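Local coordinates for protein novel Thermotoga maritima enzyme TM1112 (Thermotoga maritima, PDB 1O5U) that is of unknown function but belongs to the cupin family of small beta-barrel proteins, and is probably an enzyme, at residues S41-Y47 with L84-V90. Residues are numbered along the deposited sequence; the frame is centred on the assembly and turned at random.
Sequences SEFDWYY and LRCRWKV
Phe43 and Trp88 sit opposite one another as a hydrogen-bonded pair where antiparallel strands 41-46 and 85-90 join along the edge of a cupin beta-barrel sheet. Paired N-H and C=O groups hold the backbones, with Trp88 N 2.8 Å from Phe43 O. Trp88 CB lies over one face of the Phe43 ring, 3.5 Å from CZ, a CH-pi contact suited to a flat apolar ring; Phe43 CG, between its backbone N and carbonyl carbon (chi1 57°), brings the ring there. Tyr47 OH accepts a weak, bent hydrogen bond from Trp88 NE1 at 3.0 Å. On the opposite face of the sheet, bearing Glu42, Asp44, Arg85 and Arg87, polar side chains suit the more exposed surroundings: Arg87, extended from CG to NE, bridges two acids, NE to Glu42 OE2 at 3.1 Å and NH1 to Asp44 OD1 at 3.0 Å. Both carboxylates are met from above their planes, while the oxygens lie in the guanidinium plane. A leucine in place of Arg87 would probably leave the carboxylates of Glu42 and Asp44 without their shared cation. Beside them, Tyr46 CD1 lies over one face of the Arg85 guanidinium, the two planes 12° apart. Trp36 packs against both Phe43 and Trp88, and Phe80 stacks on Tyr47, whose side chain lies near an unidentified ligand. Ser41 OG hydrogen-bonds to Glu39 O.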
ATOM      1  N   SER A  41      11.584   6.932  -5.730  1.00 37.83           N
ATOM      2  CA  SER A  41      11.173   6.792  -7.111  1.00 38.22           C
ATOM      3  C   SER A  41       9.763   7.338  -7.295  1.00 37.77           C
ATOM      4  O   SER A  41       9.068   7.624  -6.311  1.00 36.04           O
ATOM      5  CB  SER A  41      11.210   5.319  -7.540  1.00 38.57           C
ATOM      6  OG  SER A  41      10.342   4.511  -6.763  1.00 38.92           O
ATOM      7  N   GLU A  42       9.338   7.444  -8.550  1.00 38.24           N
ATOM      8  CA  GLU A  42       7.965   7.877  -8.914  1.00 39.30           C
ATOM      9  C   GLU A  42       7.540   7.135 -10.160  1.00 39.28           C
ATOM     10  O   GLU A  42       8.309   7.086 -11.110  1.00 36.51           O
ATOM     11  CB  GLU A  42       7.911   9.395  -9.155  1.00 40.12           C
ATOM     12  CG  GLU A  42       6.484   9.974  -9.245  1.00 41.56           C
ATOM     13  CD  GLU A  42       6.390  11.509  -9.132  1.00 45.05           C
ATOM     14  OE1 GLU A  42       7.408  12.205  -8.795  1.00 50.75           O
ATOM     15  OE2 GLU A  42       5.264  12.031  -9.343  1.00 47.24           O
ATOM     16  N   PHE A  43       6.353   6.518 -10.141  1.00 39.08           N
ATOM     17  CA  PHE A  43       5.929   5.623 -11.232  1.00 39.07           C
ATOM     18  C   PHE A  43       4.436   5.399 -11.193  1.00 38.73           C
ATOM     19  O   PHE A  43       3.827   5.432 -10.109  1.00 37.92           O
ATOM     20  CB  PHE A  43       6.618   4.266 -11.114  1.00 39.54           C
ATOM     21  CG  PHE A  43       6.383   3.573  -9.796  1.00 38.92           C
ATOM     22  CD1 PHE A  43       5.283   2.754  -9.583  1.00 39.79           C
ATOM     23  CD2 PHE A  43       7.252   3.766  -8.741  1.00 40.64           C
ATOM     24  CE1 PHE A  43       5.090   2.138  -8.348  1.00 41.04           C
ATOM     25  CE2 PHE A  43       7.042   3.161  -7.531  1.00 39.50           C
ATOM     26  CZ  PHE A  43       5.982   2.358  -7.328  1.00 39.82           C
ATOM     27  N   ASP A  44       3.860   5.165 -12.375  1.00 38.60           N
ATOM     28  CA  ASP A  44       2.435   4.836 -12.497  1.00 39.12           C
ATOM     29  C   ASP A  44       2.202   3.379 -12.125  1.00 38.03           C
ATOM     30  O   ASP A  44       3.056   2.546 -12.347  1.00 37.65           O
ATOM     31  CB  ASP A  44       1.931   5.083 -13.913  1.00 38.76           C
ATOM     32  CG  ASP A  44       1.832   6.555 -14.255  1.00 41.17           C
ATOM     33  OD1 ASP A  44       1.838   7.396 -13.341  1.00 44.68           O
ATOM     34  OD2 ASP A  44       1.720   6.955 -15.430  1.00 43.45           O
ATOM     35  N   TRP A  45       1.057   3.082 -11.529  1.00 37.82           N
ATOM     36  CA  TRP A  45       0.658   1.685 -11.266  1.00 37.87           C
ATOM     37  C   TRP A  45      -0.803   1.503 -11.620  1.00 38.51           C
ATOM     38  O   TRP A  45      -1.597   2.444 -11.478  1.00 38.93           O
ATOM     39  CB  TRP A  45       0.878   1.312  -9.794  1.00 38.43           C
ATOM     40  CG  TRP A  45       0.859  -0.149  -9.582  1.00 37.39           C
ATOM     41  CD1 TRP A  45      -0.119  -0.892  -9.029  1.00 39.34           C
ATOM     42  CD2 TRP A  45       1.875  -1.061  -9.973  1.00 40.40           C
ATOM     43  NE1 TRP A  45       0.214  -2.228  -9.050  1.00 38.29           N
ATOM     44  CE2 TRP A  45       1.446  -2.350  -9.629  1.00 38.72           C
ATOM     45  CE3 TRP A  45       3.128  -0.914 -10.605  1.00 39.83           C
ATOM     46  CZ2 TRP A  45       2.213  -3.482  -9.879  1.00 40.62           C
ATOM     47  CZ3 TRP A  45       3.867  -2.045 -10.871  1.00 40.00           C
ATOM     48  CH2 TRP A  45       3.422  -3.299 -10.512  1.00 39.24           C
ATOM     49  N   TYR A  46      -1.150   0.315 -12.109  1.00 37.95           N
ATOM     50  CA  TYR A  46      -2.534  -0.089 -12.364  1.00 38.13           C
ATOM     51  C   TYR A  46      -2.851  -1.390 -11.598  1.00 38.28           C
ATOM     52  O   TYR A  46      -2.127  -2.347 -11.697  1.00 38.72           O
ATOM     53  CB  TYR A  46      -2.715  -0.382 -13.812  1.00 38.69           C
ATOM     54  CG  TYR A  46      -4.067  -0.913 -14.119  1.00 38.36           C
ATOM     55  CD1 TYR A  46      -5.168  -0.064 -14.142  1.00 38.75           C
ATOM     56  CD2 TYR A  46      -4.261  -2.277 -14.368  1.00 37.34           C
ATOM     57  CE1 TYR A  46      -6.442  -0.546 -14.444  1.00 39.63           C
ATOM     58  CE2 TYR A  46      -5.535  -2.768 -14.667  1.00 40.12           C
ATOM     59  CZ  TYR A  46      -6.625  -1.895 -14.712  1.00 39.95           C
ATOM     60  OH  TYR A  46      -7.891  -2.375 -15.032  1.00 39.67           O
ATOM     61  N   TYR A  47      -3.914  -1.398 -10.817  1.00 38.87           N
ATOM     62  CA  TYR A  47      -4.245  -2.533  -9.978  1.00 38.39           C
ATOM     63  C   TYR A  47      -5.135  -3.446 -10.809  1.00 39.44           C
ATOM     64  O   TYR A  47      -6.292  -3.136 -11.051  1.00 39.90           O
ATOM     65  CB  TYR A  47      -4.900  -2.057  -8.694  1.00 37.98           C
ATOM     66  CG  TYR A  47      -3.898  -1.382  -7.805  1.00 35.46           C
ATOM     67  CD1 TYR A  47      -3.693  -0.025  -7.850  1.00 35.69           C
ATOM     68  CD2 TYR A  47      -3.064  -2.129  -7.003  1.00 37.10           C
ATOM     69  CE1 TYR A  47      -2.742   0.574  -7.057  1.00 37.08           C
ATOM     70  CE2 TYR A  47      -2.117  -1.528  -6.215  1.00 36.91           C
ATOM     71  CZ  TYR A  47      -1.955  -0.194  -6.254  1.00 35.47           C
ATOM     72  OH  TYR A  47      -0.975   0.382  -5.500  1.00 35.57           O
ATOM     73  N   LEU A  84      -7.970   0.559 -10.197  1.00 38.40           N
ATOM     74  CA  LEU A  84      -7.414   1.876  -9.873  1.00 38.42           C
ATOM     75  C   LEU A  84      -6.124   2.110 -10.653  1.00 38.43           C
ATOM     76  O   LEU A  84      -5.209   1.269 -10.637  1.00 36.81           O
ATOM     77  CB  LEU A  84      -7.147   2.009  -8.360  1.00 37.83           C
ATOM     78  CG  LEU A  84      -6.334   3.215  -7.850  1.00 39.21           C
ATOM     79  CD1 LEU A  84      -7.133   4.474  -7.960  1.00 41.40           C
ATOM     80  CD2 LEU A  84      -5.900   3.003  -6.419  1.00 38.48           C
ATOM     81  N   ARG A  85      -6.041   3.270 -11.298  1.00 38.53           N
ATOM     82  CA  ARG A  85      -4.806   3.739 -11.866  1.00 38.95           C
ATOM     83  C   ARG A  85      -4.319   4.918 -11.036  1.00 38.83           C
ATOM     84  O   ARG A  85      -5.067   5.825 -10.755  1.00 38.06           O
ATOM     85  CB  ARG A  85      -5.037   4.172 -13.306  1.00 39.17           C
ATOM     86  CG  ARG A  85      -3.787   4.248 -14.097  1.00 40.85           C
ATOM     87  CD  ARG A  85      -4.033   4.335 -15.607  1.00 43.95           C
ATOM     88  NE  ARG A  85      -4.512   3.068 -16.198  1.00 46.99           N
ATOM     89  CZ  ARG A  85      -5.802   2.783 -16.512  1.00 50.41           C
ATOM     90  NH1 ARG A  85      -6.111   1.609 -17.039  1.00 49.88           N
ATOM     91  NH2 ARG A  85      -6.790   3.663 -16.340  1.00 52.21           N
ATOM     92  N   CYS A  86      -3.050   4.894 -10.655  1.00 39.03           N
ATOM     93  CA  CYS A  86      -2.506   5.917  -9.807  1.00 39.03           C
ATOM     94  C   CYS A  86      -1.043   6.072 -10.062  1.00 39.37           C
ATOM     95  O   CYS A  86      -0.457   5.349 -10.876  1.00 40.66           O
ATOM     96  CB  CYS A  86      -2.741   5.564  -8.335  1.00 38.35           C
ATOM     97  SG  CYS A  86      -1.915   4.053  -7.804  1.00 40.74           S
ATOM     98  N   ARG A  87      -0.460   7.067  -9.408  1.00 39.60           N
ATOM     99  CA  ARG A  87       0.980   7.270  -9.449  1.00 39.67           C
ATOM    100  C   ARG A  87       1.477   7.213  -8.032  1.00 38.58           C
ATOM    101  O   ARG A  87       0.886   7.831  -7.152  1.00 36.21           O
ATOM    102  CB  ARG A  87       1.295   8.622 -10.047  1.00 39.88           C
ATOM    103  CG  ARG A  87       2.781   8.873 -10.287  1.00 41.52           C
ATOM    104  CD  ARG A  87       3.005   9.859 -11.402  1.00 44.42           C
ATOM    105  NE  ARG A  87       4.419  10.106 -11.684  1.00 47.92           N
ATOM    106  CZ  ARG A  87       5.152   9.459 -12.601  1.00 48.54           C
ATOM    107  NH1 ARG A  87       4.638   8.505 -13.344  1.00 49.05           N
ATOM    108  NH2 ARG A  87       6.425   9.780 -12.764  1.00 49.00           N
ATOM    109  N   TRP A  88       2.514   6.413  -7.820  1.00 38.80           N
ATOM    110  CA  TRP A  88       3.249   6.323  -6.580  1.00 38.53           C
ATOM    111  C   TRP A  88       4.453   7.252  -6.585  1.00 39.01           C
ATOM    112  O   TRP A  88       5.230   7.268  -7.551  1.00 37.71           O
ATOM    113  CB  TRP A  88       3.769   4.883  -6.366  1.00 38.92           C
ATOM    114  CG  TRP A  88       2.768   3.922  -5.766  1.00 37.84           C
ATOM    115  CD1 TRP A  88       1.495   3.725  -6.174  1.00 37.96           C
ATOM    116  CD2 TRP A  88       2.985   3.027  -4.673  1.00 39.39           C
ATOM    117  NE1 TRP A  88       0.893   2.767  -5.389  1.00 39.12           N
ATOM    118  CE2 TRP A  88       1.786   2.313  -4.465  1.00 39.18           C
ATOM    119  CE3 TRP A  88       4.081   2.720  -3.863  1.00 40.17           C
ATOM    120  CZ2 TRP A  88       1.647   1.401  -3.464  1.00 40.05           C
ATOM    121  CZ3 TRP A  88       3.938   1.784  -2.892  1.00 38.45           C
ATOM    122  CH2 TRP A  88       2.737   1.135  -2.685  1.00 40.16           C
ATOM    123  N   LYS A  89       4.624   8.011  -5.505  1.00 38.10           N
ATOM    124  CA  LYS A  89       5.866   8.768  -5.262  1.00 38.44           C
ATOM    125  C   LYS A  89       6.455   8.288  -3.961  1.00 38.33           C
ATOM    126  O   LYS A  89       5.924   8.592  -2.869  1.00 38.21           O
ATOM    127  CB  LYS A  89       5.590  10.268  -5.184  1.00 39.07           C
ATOM    128  CG  LYS A  89       6.876  11.090  -5.149  1.00 41.40           C
ATOM    129  CD  LYS A  89       6.642  12.553  -5.302  1.00 42.12           C
ATOM    130  CE  LYS A  89       7.983  13.286  -5.244  1.00 44.74           C
ATOM    131  NZ  LYS A  89       7.836  14.777  -5.205  1.00 45.95           N
ATOM    132  N   VAL A  90       7.489   7.471  -4.065  1.00 36.65           N
ATOM    133  CA  VAL A  90       8.093   6.850  -2.904  1.00 36.49           C
ATOM    134  C   VAL A  90       9.087   7.879  -2.321  1.00 36.03           C
ATOM    135  O   VAL A  90      10.081   8.226  -2.935  1.00 37.66           O
ATOM    136  CB  VAL A  90       8.844   5.573  -3.265  1.00 35.83           C
ATOM    137  CG1 VAL A  90       9.603   5.054  -2.033  1.00 37.28           C
ATOM    138  CG2 VAL A  90       7.920   4.481  -3.866  1.00 38.00           C
TER
HETATM  139  O   HOH W   1       6.647  14.817  -8.309  1.00 52.28           O